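Local coordinates for ethanolamine utilization protein EutL (Clostridium perfringens E str. JGS1987, PDB 4TME) that forms part of the shell of the ethanolamine-utilization bacterial microcompartment and binds ethanolamine, which probably controls the opening of its pore, at residues V46-L51 with L147-A152. Numbering follows the deposited sequence.
Sequences VTYTAL and LAYLVA
Y149 reaches from strand 146-152 to helix 44-57 and meets two successive residues there, Y48 with its phenol oxygen and T49 with the CD2-CE2 side of its ring. It illustrates how one long side chain spans two backbones: the CA atoms of T49 and Y149 are 8.6 Å apart, the CB of Y149 already points toward the helix, and CG anti to the backbone N (chi1 -167°) carries the ring on in that direction. Y149 OH arrives near the plane of the Y48 ring, 3.4 Å from Y48 CD2 and 3.6 Å from Y48 CB. The two rings lie almost in one plane, edge beside edge, and their faces do not overlap. T49 OG1 approaches the Y149 ring obliquely, 3.4 Å from both Y149 CD2 and Y149 CE2, the two side chains running past each other in opposite directions. EutL carries two BMC domains in one chain, and this buried contact joins a helix of the first to a central strand of the sheet associated with the second. The polar ends are all engaged: Y149 OH hydrogen-bonds to D45 OD1, and T49 OG1 to D45 O and Y124 OH, while Y124 also packs edge-to-face with Y149. From the helix the Y48 ring leads away from the strand, and its OH hydrogen-bonds S67 OG. Bound ethanolamine touches Y48 and V151; D45 belongs to both ethanolamine pockets, one of which includes V151.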
loop_
_atom_site.group_PDB
_atom_site.type_symbol
_atom_site.label_atom_id
_atom_site.label_comp_id
_atom_site.label_asym_id
_atom_site.label_seq_id
_atom_site.Cartn_x
_atom_site.Cartn_y
_atom_site.Cartn_z
ATOM N N VAL C 46 7.762 4.713 16.616
ATOM C CA VAL C 46 8.879 5.166 17.479
ATOM C C VAL C 46 9.571 6.347 16.815
ATOM O O VAL C 46 9.898 7.339 17.480
ATOM C CB VAL C 46 9.889 4.039 17.775
ATOM C CG1 VAL C 46 11.213 4.602 18.384
ATOM C CG2 VAL C 46 9.251 3.034 18.736
ATOM N N THR C 47 9.775 6.265 15.506
ATOM C CA THR C 47 10.442 7.361 14.814
ATOM C C THR C 47 9.607 8.633 14.825
ATOM O O THR C 47 10.135 9.716 15.032
ATOM C CB THR C 47 10.798 6.949 13.380
ATOM O OG1 THR C 47 11.705 5.847 13.465
ATOM C CG2 THR C 47 11.485 8.087 12.612
ATOM N N TYR C 48 8.295 8.518 14.647
ATOM C CA TYR C 48 7.436 9.704 14.700
ATOM C C TYR C 48 7.493 10.367 16.086
ATOM O O TYR C 48 7.487 11.610 16.211
ATOM C CB TYR C 48 5.986 9.323 14.362
ATOM C CG TYR C 48 5.807 8.834 12.934
ATOM C CD1 TYR C 48 6.522 9.405 11.882
ATOM C CD2 TYR C 48 4.975 7.766 12.657
ATOM C CE1 TYR C 48 6.367 8.930 10.567
ATOM C CE2 TYR C 48 4.804 7.289 11.359
ATOM C CZ TYR C 48 5.500 7.896 10.315
ATOM O OH TYR C 48 5.347 7.454 9.014
ATOM N N THR C 49 7.544 9.541 17.132
ATOM C CA THR C 49 7.638 10.051 18.491
ATOM C C THR C 49 8.996 10.743 18.686
ATOM O O THR C 49 9.091 11.790 19.359
ATOM C CB THR C 49 7.457 8.915 19.539
ATOM O OG1 THR C 49 6.234 8.221 19.272
ATOM C CG2 THR C 49 7.392 9.458 20.961
ATOM N N ALA C 50 10.043 10.139 18.119
ATOM C CA ALA C 50 11.393 10.704 18.200
ATOM C C ALA C 50 11.521 12.036 17.466
ATOM O O ALA C 50 12.211 12.955 17.949
ATOM C CB ALA C 50 12.392 9.711 17.665
ATOM N N LEU C 51 10.897 12.141 16.295
ATOM C CA LEU C 51 10.895 13.387 15.531
ATOM C C LEU C 51 10.177 14.494 16.299
ATOM O O LEU C 51 10.591 15.656 16.283
ATOM C CB LEU C 51 10.221 13.172 14.166
ATOM C CG LEU C 51 11.033 12.302 13.194
ATOM C CD1 LEU C 51 10.141 11.817 12.044
ATOM C CD2 LEU C 51 12.244 13.076 12.680
ATOM N N LEU C 147 -0.275 13.114 25.266
ATOM C CA LEU C 147 -1.001 12.173 24.402
ATOM C C LEU C 147 -0.801 10.743 24.844
ATOM O O LEU C 147 0.249 10.397 25.378
ATOM C CB LEU C 147 -0.533 12.254 22.930
ATOM C CG LEU C 147 -0.870 13.470 22.091
ATOM C CD1 LEU C 147 -0.153 13.355 20.784
ATOM C CD2 LEU C 147 -2.388 13.583 21.896
ATOM N N ALA C 148 -1.809 9.902 24.578
ATOM C CA ALA C 148 -1.613 8.473 24.481
ATOM C C ALA C 148 -1.458 8.119 22.998
ATOM O O ALA C 148 -2.337 8.402 22.206
ATOM C CB ALA C 148 -2.787 7.720 25.088
ATOM N N TYR C 149 -0.322 7.545 22.642
ATOM C CA TYR C 149 -0.010 7.144 21.264
ATOM C C TYR C 149 -0.172 5.632 21.203
ATOM O O TYR C 149 0.649 4.895 21.746
ATOM C CB TYR C 149 1.409 7.616 20.923
ATOM C CG TYR C 149 1.814 7.569 19.456
ATOM C CD1 TYR C 149 1.232 6.694 18.546
ATOM C CD2 TYR C 149 2.813 8.422 18.993
ATOM C CE1 TYR C 149 1.643 6.670 17.198
ATOM C CE2 TYR C 149 3.224 8.406 17.693
ATOM C CZ TYR C 149 2.658 7.526 16.799
ATOM O OH TYR C 149 3.088 7.527 15.501
ATOM N N LEU C 150 -1.295 5.192 20.616
ATOM C CA LEU C 150 -1.750 3.798 20.702
ATOM C C LEU C 150 -1.729 3.161 19.314
ATOM O O LEU C 150 -2.390 3.668 18.402
ATOM C CB LEU C 150 -3.165 3.748 21.276
ATOM C CG LEU C 150 -3.353 4.506 22.597
ATOM C CD1 LEU C 150 -4.797 4.408 23.096
ATOM C CD2 LEU C 150 -2.395 4.005 23.664
ATOM N N VAL C 151 -0.961 2.081 19.152
ATOM C CA VAL C 151 -0.859 1.397 17.864
ATOM C C VAL C 151 -0.879 -0.115 18.058
ATOM O O VAL C 151 -0.211 -0.634 18.930
ATOM C CB VAL C 151 0.432 1.790 17.111
ATOM C CG1 VAL C 151 0.472 1.130 15.727
ATOM C CG2 VAL C 151 0.526 3.299 16.966
ATOM N N ALA C 152 -1.667 -0.811 17.245
ATOM C CA ALA C 152 -1.664 -2.269 17.243
ATOM C C ALA C 152 -2.159 -2.768 15.891
ATOM O O ALA C 152 -2.568 -1.979 15.048
ATOM C CB ALA C 152 -2.547 -2.811 18.378
#